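PDB 3IAL: prolyl-tRNA synthetase, which probably attaches L-proline to tRNA(Pro) at the expense of ATP, by way of a prolyl-adenylate intermediate. Local coordinates for residues R120-T125 with I168-A173. Numbering follows the deposited sequence.
With PR8 (5'-O-[(R)-hydroxy{[(2S)-pyrrolidin-2-ylcarbonyl]oxy}phosphoryl]adenosine), chain H.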
ATOM      1  N   ARG B 120      -0.848 -16.172   8.073  1.00 24.24           N
ATOM      2  CA  ARG B 120      -0.032 -15.485   9.077  1.00 22.60           C
ATOM      3  C   ARG B 120      -0.854 -14.796  10.181  1.00 20.74           C
ATOM      4  O   ARG B 120      -1.686 -13.948   9.894  1.00 22.05           O
ATOM      5  CB  ARG B 120       0.900 -14.463   8.413  1.00 19.73           C
ATOM      6  CG  ARG B 120       0.200 -13.432   7.558  1.00 20.22           C
ATOM      7  CD  ARG B 120       1.208 -12.499   6.916  1.00 23.03           C
ATOM      8  NE  ARG B 120       0.538 -11.711   5.894  1.00 23.39           N
ATOM      9  CZ  ARG B 120       1.084 -11.284   4.762  1.00 22.62           C
ATOM     10  NH1 ARG B 120       2.353 -11.533   4.452  1.00 22.69           N
ATOM     11  NH2 ARG B 120       0.326 -10.606   3.921  1.00 24.33           N
ATOM     12  N   PRO B 121      -0.654 -15.195  11.442  1.00 21.05           N
ATOM     13  CA  PRO B 121      -1.202 -14.405  12.555  1.00 21.49           C
ATOM     14  C   PRO B 121      -0.285 -13.253  12.946  1.00 22.16           C
ATOM     15  O   PRO B 121      -0.704 -12.304  13.603  1.00 22.68           O
ATOM     16  CB  PRO B 121      -1.275 -15.422  13.687  1.00 23.69           C
ATOM     17  CG  PRO B 121      -0.156 -16.366  13.412  1.00 23.63           C
ATOM     18  CD  PRO B 121      -0.123 -16.493  11.902  1.00 23.28           C
ATOM     19  N   THR B 122       0.973 -13.389  12.552  1.00 21.82           N
ATOM     20  CA  THR B 122       2.033 -12.422  12.770  1.00 22.50           C
ATOM     21  C   THR B 122       3.201 -13.144  12.101  1.00 22.12           C
ATOM     22  O   THR B 122       3.153 -14.371  11.939  1.00 21.67           O
ATOM     23  CB  THR B 122       2.296 -12.137  14.275  1.00 22.84           C
ATOM     24  OG1 THR B 122       3.395 -11.223  14.403  1.00 21.31           O
ATOM     25  CG2 THR B 122       2.591 -13.434  15.031  1.00 18.70           C
ATOM     26  N   SER B 123       4.217 -12.419  11.661  1.00 19.66           N
ATOM     27  CA  SER B 123       5.133 -13.004  10.687  1.00 21.80           C
ATOM     28  C   SER B 123       6.532 -13.411  11.172  1.00 22.32           C
ATOM     29  O   SER B 123       7.369 -13.787  10.357  1.00 24.89           O
ATOM     30  CB  SER B 123       5.232 -12.088   9.463  1.00 23.20           C
ATOM     31  OG  SER B 123       3.934 -11.743   9.006  1.00 24.19           O
ATOM     32  N   GLU B 124       6.778 -13.385  12.482  1.00 21.87           N
ATOM     33  CA  GLU B 124       8.100 -13.752  13.018  1.00 22.72           C
ATOM     34  C   GLU B 124       8.664 -15.033  12.406  1.00 22.34           C
ATOM     35  O   GLU B 124       9.788 -15.032  11.914  1.00 23.24           O
ATOM     36  CB  GLU B 124       8.084 -13.896  14.545  1.00 21.77           C
ATOM     37  CG  GLU B 124       8.090 -12.567  15.297  1.00 24.26           C
ATOM     38  CD  GLU B 124       6.731 -11.879  15.343  1.00 26.46           C
ATOM     39  OE1 GLU B 124       5.718 -12.481  14.921  1.00 29.55           O
ATOM     40  OE2 GLU B 124       6.681 -10.727  15.806  1.00 25.86           O
ATOM     41  N   THR B 125       7.890 -16.115  12.430  1.00 22.17           N
ATOM     42  CA  THR B 125       8.425 -17.430  12.059  1.00 22.93           C
ATOM     43  C   THR B 125       8.851 -17.477  10.592  1.00 23.58           C
ATOM     44  O   THR B 125       9.867 -18.087  10.251  1.00 23.84           O
ATOM     45  CB  THR B 125       7.427 -18.573  12.375  1.00 25.46           C
ATOM     46  OG1 THR B 125       6.185 -18.345  11.698  1.00 28.43           O
ATOM     47  CG2 THR B 125       7.164 -18.666  13.873  1.00 20.88           C
ATOM     48  N   ILE B 168      -6.876  -8.504  10.148  1.00 28.02           N
ATOM     49  CA  ILE B 168      -6.402  -7.258  10.704  1.00 26.41           C
ATOM     50  C   ILE B 168      -5.395  -6.601   9.769  1.00 26.63           C
ATOM     51  O   ILE B 168      -4.331  -7.156   9.509  1.00 24.26           O
ATOM     52  CB  ILE B 168      -5.717  -7.506  12.062  1.00 27.53           C
ATOM     53  CG1 ILE B 168      -6.581  -8.401  12.961  1.00 25.18           C
ATOM     54  CG2 ILE B 168      -5.393  -6.166  12.759  1.00 28.38           C
ATOM     55  CD1 ILE B 168      -5.758  -9.194  13.978  1.00 28.02           C
ATOM     56  N   HIS B 169      -5.721  -5.401   9.289  1.00 24.92           N
ATOM     57  CA  HIS B 169      -4.791  -4.623   8.483  1.00 23.94           C
ATOM     58  C   HIS B 169      -3.778  -4.001   9.436  1.00 25.63           C
ATOM     59  O   HIS B 169      -4.151  -3.451  10.484  1.00 23.87           O
ATOM     60  CB  HIS B 169      -5.546  -3.561   7.682  1.00 25.65           C
ATOM     61  CG  HIS B 169      -4.733  -2.918   6.606  1.00 25.62           C
ATOM     62  ND1 HIS B 169      -4.210  -1.645   6.728  1.00 21.19           N
ATOM     63  CD2 HIS B 169      -4.346  -3.372   5.390  1.00 22.65           C
ATOM     64  CE1 HIS B 169      -3.534  -1.347   5.633  1.00 20.12           C
ATOM     65  NE2 HIS B 169      -3.599  -2.375   4.806  1.00 20.34           N
ATOM     66  N   TRP B 170      -2.494  -4.121   9.110  1.00 22.06           N
ATOM     67  CA  TRP B 170      -1.460  -3.632  10.012  1.00 23.83           C
ATOM     68  C   TRP B 170      -0.134  -3.375   9.320  1.00 22.05           C
ATOM     69  O   TRP B 170       0.021  -3.675   8.143  1.00 22.28           O
ATOM     70  CB  TRP B 170      -1.298  -4.600  11.201  1.00 24.93           C
ATOM     71  CG  TRP B 170      -0.317  -5.761  11.070  1.00 25.01           C
ATOM     72  CD1 TRP B 170       0.219  -6.291   9.930  1.00 25.30           C
ATOM     73  CD2 TRP B 170       0.178  -6.561  12.151  1.00 25.05           C
ATOM     74  NE1 TRP B 170       1.039  -7.346  10.241  1.00 24.34           N
ATOM     75  CE2 TRP B 170       1.025  -7.536  11.598  1.00 24.41           C
ATOM     76  CE3 TRP B 170      -0.012  -6.540  13.538  1.00 28.09           C
ATOM     77  CZ2 TRP B 170       1.697  -8.469  12.382  1.00 23.01           C
ATOM     78  CZ3 TRP B 170       0.659  -7.467  14.319  1.00 25.44           C
ATOM     79  CH2 TRP B 170       1.502  -8.417  13.736  1.00 26.62           C
ATOM     80  N   ASN B 171       0.811  -2.823  10.073  1.00 23.56           N
ATOM     81  CA  ASN B 171       2.207  -2.794   9.669  1.00 23.64           C
ATOM     82  C   ASN B 171       3.052  -3.429  10.760  1.00 24.67           C
ATOM     83  O   ASN B 171       2.855  -3.150  11.954  1.00 23.15           O
ATOM     84  CB  ASN B 171       2.657  -1.361   9.369  1.00 26.40           C
ATOM     85  CG  ASN B 171       4.148  -1.261   9.025  1.00 26.83           C
ATOM     86  OD1 ASN B 171       4.998  -1.359   9.903  1.00 28.30           O
ATOM     87  ND2 ASN B 171       4.457  -1.025   7.751  1.00 23.54           N
ATOM     88  N   GLU B 172       3.964  -4.306  10.340  1.00 23.46           N
ATOM     89  CA  GLU B 172       4.926  -4.947  11.234  1.00 23.51           C
ATOM     90  C   GLU B 172       6.353  -4.709  10.747  1.00 24.12           C
ATOM     91  O   GLU B 172       6.671  -4.963   9.584  1.00 25.31           O
ATOM     92  CB  GLU B 172       4.654  -6.455  11.362  1.00 23.42           C
ATOM     93  CG  GLU B 172       4.719  -7.264  10.064  1.00 20.88           C
ATOM     94  CD  GLU B 172       4.295  -8.719  10.259  1.00 22.91           C
ATOM     95  OE1 GLU B 172       3.480  -9.233   9.457  1.00 25.37           O
ATOM     96  OE2 GLU B 172       4.786  -9.352  11.218  1.00 20.56           O
ATOM     97  N   ALA B 173       7.183  -4.183  11.643  1.00 24.32           N
ATOM     98  CA  ALA B 173       8.605  -3.973  11.420  1.00 24.43           C
ATOM     99  C   ALA B 173       9.380  -5.040  12.187  1.00 25.47           C
ATOM    100  O   ALA B 173       9.001  -5.380  13.307  1.00 24.33           O
ATOM    101  CB  ALA B 173       9.003  -2.597  11.922  1.00 23.50           C
TER
HETATM  102  C   PR8 H 601       3.143  -8.080  17.525  1.00 41.68           C
HETATM  103  N   PR8 H 601       4.526  -9.100  15.826  1.00 37.95           N
HETATM  104  O   PR8 H 601       2.245  -8.760  17.025  1.00 39.80           O
HETATM  105  P   PR8 H 601       1.486  -7.097  19.095  0.70 54.76           P
HETATM  106  N1  PR8 H 601      -7.664  -6.382  15.911  0.70 38.84           N
HETATM  107  C2  PR8 H 601      -7.078  -5.230  15.606  0.70 36.35           C
HETATM  108  N3  PR8 H 601      -5.824  -4.953  15.970  0.70 36.19           N
HETATM  109  C4  PR8 H 601      -5.098  -5.829  16.664  0.70 40.17           C
HETATM  110  C5  PR8 H 601      -5.682  -7.043  17.010  0.70 44.07           C
HETATM  111  C6  PR8 H 601      -6.990  -7.312  16.615  0.70 44.75           C
HETATM  112  N6  PR8 H 601      -7.562  -8.475  16.931  0.70 47.85           N
HETATM  113  N7  PR8 H 601      -4.779  -7.740  17.689  0.70 45.67           N
HETATM  114  C8  PR8 H 601      -3.670  -7.001  17.773  0.70 49.61           C
HETATM  115  N9  PR8 H 601      -3.859  -5.826  17.155  0.70 48.94           N
HETATM  116  CA  PR8 H 601       4.551  -8.127  16.932  1.00 37.84           C
HETATM  117  CB  PR8 H 601       4.875  -6.773  16.324  1.00 35.99           C
HETATM  118  CD  PR8 H 601       5.129  -8.456  14.664  1.00 37.80           C
HETATM  119  CG  PR8 H 601       4.707  -6.989  14.814  1.00 35.60           C
HETATM  120  C1' PR8 H 601      -2.831  -4.741  17.053  0.70 52.31           C
HETATM  121  O10 PR8 H 601       3.016  -7.272  18.612  1.00 43.66           O
HETATM  122  O1P PR8 H 601       0.934  -8.310  19.750  0.70 56.60           O
HETATM  123  C2' PR8 H 601      -2.523  -4.085  18.421  0.70 54.66           C
HETATM  124  O2' PR8 H 601      -2.371  -2.666  18.260  0.70 47.98           O
HETATM  125  O2P PR8 H 601       1.515  -5.864  20.124  0.70 58.29           O
HETATM  126  C3' PR8 H 601      -1.164  -4.649  18.764  0.70 55.14           C
HETATM  127  O3' PR8 H 601      -0.473  -3.773  19.658  0.70 53.41           O
HETATM  128  C4' PR8 H 601      -0.559  -4.571  17.374  0.70 55.14           C
HETATM  129  O4' PR8 H 601      -1.549  -5.282  16.598  0.70 53.59           O
HETATM  130  C5' PR8 H 601       0.790  -5.256  17.380  0.70 54.00           C
HETATM  131  O5' PR8 H 601       0.655  -6.596  17.812  0.70 54.92           O
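Glu-172 OE1 is gripped by three donors: Ser-123 OG at 2.6 Å, Gln-147 NE2 and, more weakly, Trp-170 NE1. Its partner oxygen OE2 takes the backbone N of Ser-123 through the syn lone pair at 3.2 Å and also meets His-174 NE2, so the buried carboxylate has both oxygens satisfied and little freedom to rotate. Glutamate suits the place because its chain, extended beyond CG, spans from strand 167-177 to the loop leading into helix 124-134, where the short side chain of Ser-123 brings OG to the syn side of OE1, 31° out of the carboxylate plane. Strand 167-177 is the second strand of class II motif 2, in the antiparallel sheet of the catalytic core, and it faces the Thr-Ser-Glu (TXE) motif across the proline end of the prolyl-adenylate. Thr-122 has OG1 anti to the backbone N (chi1 177°), which lets the hydroxyl donate to Glu-124 OE1 at 2.7 Å and accept from PR8 N at 2.8 Å. Glu-124 folds back at chi2, bringing OE2 2.7 Å from PR8 N, so an acidic side chain sits beside the prolyl amine. Broad, flat Trp-170 turns its CH2 edge to Thr-122 OG1, 3.4 Å away in the ring plane, and to PR8 O, while Glu-172 CB lies over one face near the rim and touches PR8 CG.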